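Local coordinates for CT398 (Chlamydia trachomatis, PDB 4ILO), which is of unknown function but, with its long coiled-coil hairpin and C4-type zinc ribbon, has been linked to DNA or RNA binding, at residues K105-R108 against T109-Q113; K132-L135 against S136-N140. One frame throughout, in Å; residues are numbered along the deposited sequence.

Interaction 1 of 2, residues K105-R108 against T109-Q113; sequences KERR and TLEHQ
Arg107 and Glu111, one helical turn apart on helix 90-171, bring opposite charges together beside the hairpin's other arm. The arginine is best followed outward from CB. Its CG, anti to the backbone N (chi1 -176°), lies toward the glutamate, and Arg107 CG passes 3.4 Å from Glu111 OE2. Arg107 CD lies almost as near Glu111 OE2, at 3.6 Å. Only from CD onward does the chain run back toward the helix start, and Arg107 NE stands 4.0 Å from Glu111 OE2, a long salt bridge. Although the guanidinium and carboxylate planes are only 12° apart, the oxygen sits well out of the guanidinium plane, so no N-H points at it. The directed bonds of the tip go elsewhere: NH1 to Ser74 OG on helix 2-86 and NH2 to Asn104 OD1. A long, many-armed arginine suits this place because the side chain touches Ile77 while its head bonds to two partners and lies near the charge of a third.

Thr109 OG1 is turned beside its own backbone N (chi1 -60°) and donates to Lys105 O at 3.1 Å. Thr109 N reaches that carbonyl from the opposite face of its plane, so one oxygen takes two hydrogen bonds. Leu110 faces Ile70 and Ile73 of helix 2-86, as befits the buried residue of the group, and its CD2 comes 4.0 Å from Glu106 OE2. Arg108 and His112 run side by side on another flank, where Arg108 CG touches His112 CD2 at 3.7 Å.

The attraction between Arg107 and Glu111 is therefore electrostatic and undirected, whereas the bonds to Ser74 and Asn104 would set the orientation of the guanidinium, and the one to Ser74 joins the two arms.

Interaction 2 of 2, residues K132-L135 against S136-N140; sequences KESL and SSTEN
The backbone from Lys132 to Asn140 is unbroken alpha helix, each carbonyl of Lys132 to Leu135 accepting the N-H four residues on; the bond from Glu139 N to Leu135 O is the straightest of these, at 170°. Two of the carbonyls carry a hydroxyl as well. Thr138 OG1 lies beside its own backbone N (chi1 -62°), which turns it back along the helix to donate to Ser134 O at 2.8 Å. Thr138 N reaches Ser134 O at 2.9 Å from the opposite face of the carbonyl plane. Ser137 also adds a second bond to a carbonyl: its OG donates to Glu133 O at 3.2 Å, from 37° above the carbonyl plane and not on a lone pair. Small hydroxyl residues suit a helix here because the preceding turn offers a carbonyl within reach of their short side chains.

Leu135 and Glu139 make the apolar part of the contact. The Leu135 CD1 methyl rests 4.1 Å from Glu139 CG, the two side chains meeting at a slant. Glu139 CG also lies close to the backbone, 3.2 Å from Leu135 O. From there the glutamate extends beyond CG, and its OE1 forms a salt bridge with Arg46 of helix 2-86. Its CG and CD thus lie against the leucine methyl while its carboxylate pairs with an arginine of the other arm. Leu135 itself touches both Ile45 and Arg46, and Ser134 and Thr138 also touch Ile45.

Ser134, Leu135 and Thr138 thus turn one flank of the helix toward Ile45, with the bridge from Glu139 to Arg46 of helix 2-86 beside it. Apolar contact between helices flanked by charged residues is characteristic of a coiled coil, and here it joins the two arms of the CT398-like hairpin.

Both contacts are local turns of one long helix, 90-171, the returning arm of the coiled-coil hairpin, and both touch the outgoing helix 2-86. Interaction 1 comes first along the chain and interaction 2 follows, with centres 40 Å apart and nearest atoms about 23 Å apart, so they do not touch. Because the arms run in opposite directions, the earlier segment on helix 90-171 meets the later partners on helix 2-86. The centre of interaction 1 lies about 48 Å from the centre of the chain, that of interaction 2 about 18 Å. Each marks a separate place where helix 90-171 also touches helix 2-86, consistent with an elongated hairpin paired along its length.

Interaction 1 of 2, residues K105-R108 against T109-Q113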
loop_
_atom_site.group_PDB
_atom_site.type_symbol
_atom_site.label_atom_id
_atom_site.label_comp_id
_atom_site.label_asym_id
_atom_site.label_seq_id
_atom_site.Cartn_x
_atom_site.Cartn_y
_atom_site.Cartn_z
ATOM N N LYS A 105 51.884 -7.400 17.620
ATOM C CA LYS A 105 51.013 -6.267 17.905
ATOM C C LYS A 105 49.984 -6.082 16.799
ATOM O O LYS A 105 48.816 -5.740 17.060
ATOM C CB LYS A 105 51.875 -5.021 18.069
ATOM C CG LYS A 105 51.107 -3.722 18.115
ATOM C CD LYS A 105 52.050 -2.503 18.260
ATOM C CE LYS A 105 51.282 -1.266 18.755
ATOM N NZ LYS A 105 52.196 -0.089 18.998
ATOM N N GLU A 106 50.395 -6.290 15.554
ATOM C CA GLU A 106 49.440 -6.279 14.454
ATOM C C GLU A 106 48.435 -7.423 14.618
ATOM O O GLU A 106 47.232 -7.241 14.396
ATOM C CB GLU A 106 50.187 -6.429 13.120
ATOM C CG GLU A 106 49.290 -6.454 11.808
ATOM C CD GLU A 106 48.441 -5.146 11.562
ATOM O OE1 GLU A 106 48.765 -4.074 12.150
ATOM O OE2 GLU A 106 47.443 -5.191 10.770
ATOM N N ARG A 107 48.906 -8.600 15.023
ATOM C CA ARG A 107 48.003 -9.730 15.176
ATOM C C ARG A 107 46.972 -9.417 16.235
ATOM O O ARG A 107 45.785 -9.705 16.060
ATOM C CB ARG A 107 48.760 -11.007 15.554
ATOM C CG ARG A 107 47.851 -12.230 15.626
ATOM C CD ARG A 107 48.618 -13.525 15.811
ATOM N NE ARG A 107 49.466 -13.483 17.009
ATOM C CZ ARG A 107 50.223 -14.474 17.455
ATOM N NH1 ARG A 107 50.278 -15.644 16.819
ATOM N NH2 ARG A 107 50.951 -14.277 18.548
ATOM N N ARG A 108 47.428 -8.827 17.336
ATOM C CA ARG A 108 46.545 -8.439 18.428
ATOM C C ARG A 108 45.452 -7.509 17.920
ATOM O O ARG A 108 44.277 -7.678 18.249
ATOM C CB ARG A 108 47.339 -7.758 19.545
ATOM C CG ARG A 108 46.494 -7.330 20.734
ATOM C CD ARG A 108 47.334 -6.605 21.774
ATOM N NE ARG A 108 48.003 -7.533 22.681
ATOM C CZ ARG A 108 49.313 -7.754 22.691
ATOM N NH1 ARG A 108 50.102 -7.112 21.841
ATOM N NH2 ARG A 108 49.836 -8.616 23.553
ATOM N N THR A 109 45.844 -6.530 17.111
ATOM C CA THR A 109 44.884 -5.628 16.500
ATOM C C THR A 109 43.882 -6.364 15.635
ATOM O O THR A 109 42.687 -6.054 15.669
ATOM C CB THR A 109 45.605 -4.554 15.704
ATOM O OG1 THR A 109 46.452 -3.833 16.616
ATOM C CG2 THR A 109 44.565 -3.612 15.099
ATOM N N LEU A 110 44.341 -7.323 14.833
ATOM C CA LEU A 110 43.402 -8.064 14.015
ATOM C C LEU A 110 42.459 -8.899 14.876
ATOM O O LEU A 110 41.281 -9.059 14.535
ATOM C CB LEU A 110 44.134 -8.949 13.040
ATOM C CG LEU A 110 44.946 -8.049 12.115
ATOM C CD1 LEU A 110 45.844 -8.987 11.350
ATOM C CD2 LEU A 110 44.020 -7.202 11.179
ATOM N N GLU A 111 42.960 -9.447 15.980
ATOM C CA GLU A 111 42.150 -10.350 16.783
ATOM C C GLU A 111 41.027 -9.593 17.449
ATOM O O GLU A 111 39.905 -10.097 17.554
ATOM C CB GLU A 111 43.029 -11.031 17.819
ATOM C CG GLU A 111 44.036 -11.934 17.148
ATOM C CD GLU A 111 45.050 -12.536 18.105
ATOM O OE1 GLU A 111 45.278 -11.972 19.187
ATOM O OE2 GLU A 111 45.577 -13.619 17.799
ATOM N N HIS A 112 41.317 -8.363 17.872
ATOM C CA HIS A 112 40.313 -7.523 18.501
ATOM C C HIS A 112 39.279 -7.085 17.477
ATOM O O HIS A 112 38.075 -7.056 17.775
ATOM C CB HIS A 112 40.999 -6.327 19.181
ATOM C CG HIS A 112 41.638 -6.682 20.482
ATOM N ND1 HIS A 112 40.937 -7.294 21.506
ATOM C CD2 HIS A 112 42.899 -6.517 20.935
ATOM C CE1 HIS A 112 41.746 -7.511 22.522
ATOM N NE2 HIS A 112 42.942 -7.041 22.205
ATOM N N GLN A 113 39.712 -6.801 16.241
ATOM C CA GLN A 113 38.716 -6.554 15.199
ATOM C C GLN A 113 37.895 -7.808 14.932
ATOM O O GLN A 113 36.691 -7.726 14.690
ATOM C CB GLN A 113 39.364 -6.061 13.890
ATOM C CG GLN A 113 40.001 -4.650 14.016
ATOM C CD GLN A 113 40.935 -4.261 12.849
ATOM O OE1 GLN A 113 41.080 -4.993 11.861
ATOM N NE2 GLN A 113 41.537 -3.078 12.954
#

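Interaction 2 of 2, residues K132-L135 against S136-N140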
loop_
_atom_site.group_PDB
_atom_site.type_symbol
_atom_site.label_atom_id
_atom_site.label_comp_id
_atom_site.label_asym_id
_atom_site.label_seq_id
_atom_site.Cartn_x
_atom_site.Cartn_y
_atom_site.Cartn_z
ATOM N N LYS A 132 12.438 -12.391 10.959
ATOM C CA LYS A 132 11.758 -13.511 10.310
ATOM C C LYS A 132 10.518 -13.941 11.102
ATOM O O LYS A 132 9.441 -14.190 10.524
ATOM C CB LYS A 132 12.754 -14.659 10.174
ATOM C CG LYS A 132 13.735 -14.482 9.016
ATOM C CD LYS A 132 14.750 -15.632 8.952
ATOM C CE LYS A 132 15.798 -15.450 7.817
ATOM N NZ LYS A 132 16.929 -16.464 7.875
ATOM N N GLU A 133 10.637 -14.003 12.434
ATOM C CA GLU A 133 9.484 -14.317 13.274
ATOM C C GLU A 133 8.374 -13.314 13.045
ATOM O O GLU A 133 7.203 -13.684 12.955
ATOM C CB GLU A 133 9.881 -14.279 14.747
ATOM C CG GLU A 133 8.838 -14.874 15.717
ATOM C CD GLU A 133 9.475 -15.475 16.985
ATOM O OE1 GLU A 133 9.050 -16.581 17.422
ATOM O OE2 GLU A 133 10.415 -14.848 17.547
ATOM N N SER A 134 8.728 -12.032 12.989
ATOM C CA SER A 134 7.737 -10.975 12.834
ATOM C C SER A 134 7.079 -11.038 11.452
ATOM O O SER A 134 5.859 -10.849 11.323
ATOM C CB SER A 134 8.393 -9.624 13.114
ATOM O OG SER A 134 7.677 -8.581 12.530
ATOM N N LEU A 135 7.862 -11.371 10.420
ATOM C CA LEU A 135 7.304 -11.600 9.094
ATOM C C LEU A 135 6.328 -12.779 9.093
ATOM O O LEU A 135 5.253 -12.719 8.473
ATOM C CB LEU A 135 8.438 -11.833 8.091
ATOM C CG LEU A 135 8.013 -12.068 6.641
ATOM C CD1 LEU A 135 7.029 -11.012 6.198
ATOM C CD2 LEU A 135 9.222 -12.068 5.731
ATOM N N SER A 136 6.676 -13.859 9.777
ATOM C CA SER A 136 5.797 -15.020 9.774
ATOM C C SER A 136 4.535 -14.727 10.577
ATOM O O SER A 136 3.433 -15.077 10.145
ATOM C CB SER A 136 6.577 -16.259 10.249
ATOM O OG SER A 136 5.816 -17.456 10.334
ATOM N N SER A 137 4.660 -14.005 11.704
ATOM C CA SER A 137 3.474 -13.683 12.501
ATOM C C SER A 137 2.549 -12.722 11.766
ATOM O O SER A 137 1.326 -12.852 11.833
ATOM C CB SER A 137 3.870 -13.090 13.849
ATOM O OG SER A 137 4.509 -14.070 14.643
ATOM N N THR A 138 3.113 -11.744 11.069
ATOM C CA THR A 138 2.293 -10.797 10.333
ATOM C C THR A 138 1.522 -11.511 9.222
ATOM O O THR A 138 0.297 -11.377 9.120
ATOM C CB THR A 138 3.199 -9.695 9.775
ATOM O OG1 THR A 138 3.828 -8.990 10.859
ATOM C CG2 THR A 138 2.420 -8.708 8.908
ATOM N N GLU A 139 2.222 -12.303 8.400
ATOM C CA GLU A 139 1.559 -13.121 7.386
ATOM C C GLU A 139 0.465 -13.984 8.002
ATOM O O GLU A 139 -0.665 -14.031 7.509
ATOM C CB GLU A 139 2.583 -14.005 6.675
ATOM C CG GLU A 139 3.576 -13.220 5.821
ATOM C CD GLU A 139 4.552 -14.122 5.055
ATOM O OE1 GLU A 139 4.909 -13.762 3.912
ATOM O OE2 GLU A 139 4.965 -15.183 5.594
ATOM N N ASN A 140 0.784 -14.680 9.085
ATOM C CA ASN A 140 -0.216 -15.535 9.712
ATOM C C ASN A 140 -1.423 -14.722 10.179
ATOM O O ASN A 140 -2.562 -15.100 9.921
ATOM C CB ASN A 140 0.413 -16.335 10.857
ATOM C CG ASN A 140 -0.570 -17.319 11.492
ATOM O OD1 ASN A 140 -0.615 -18.509 11.132
ATOM N ND2 ASN A 140 -1.368 -16.825 12.443
#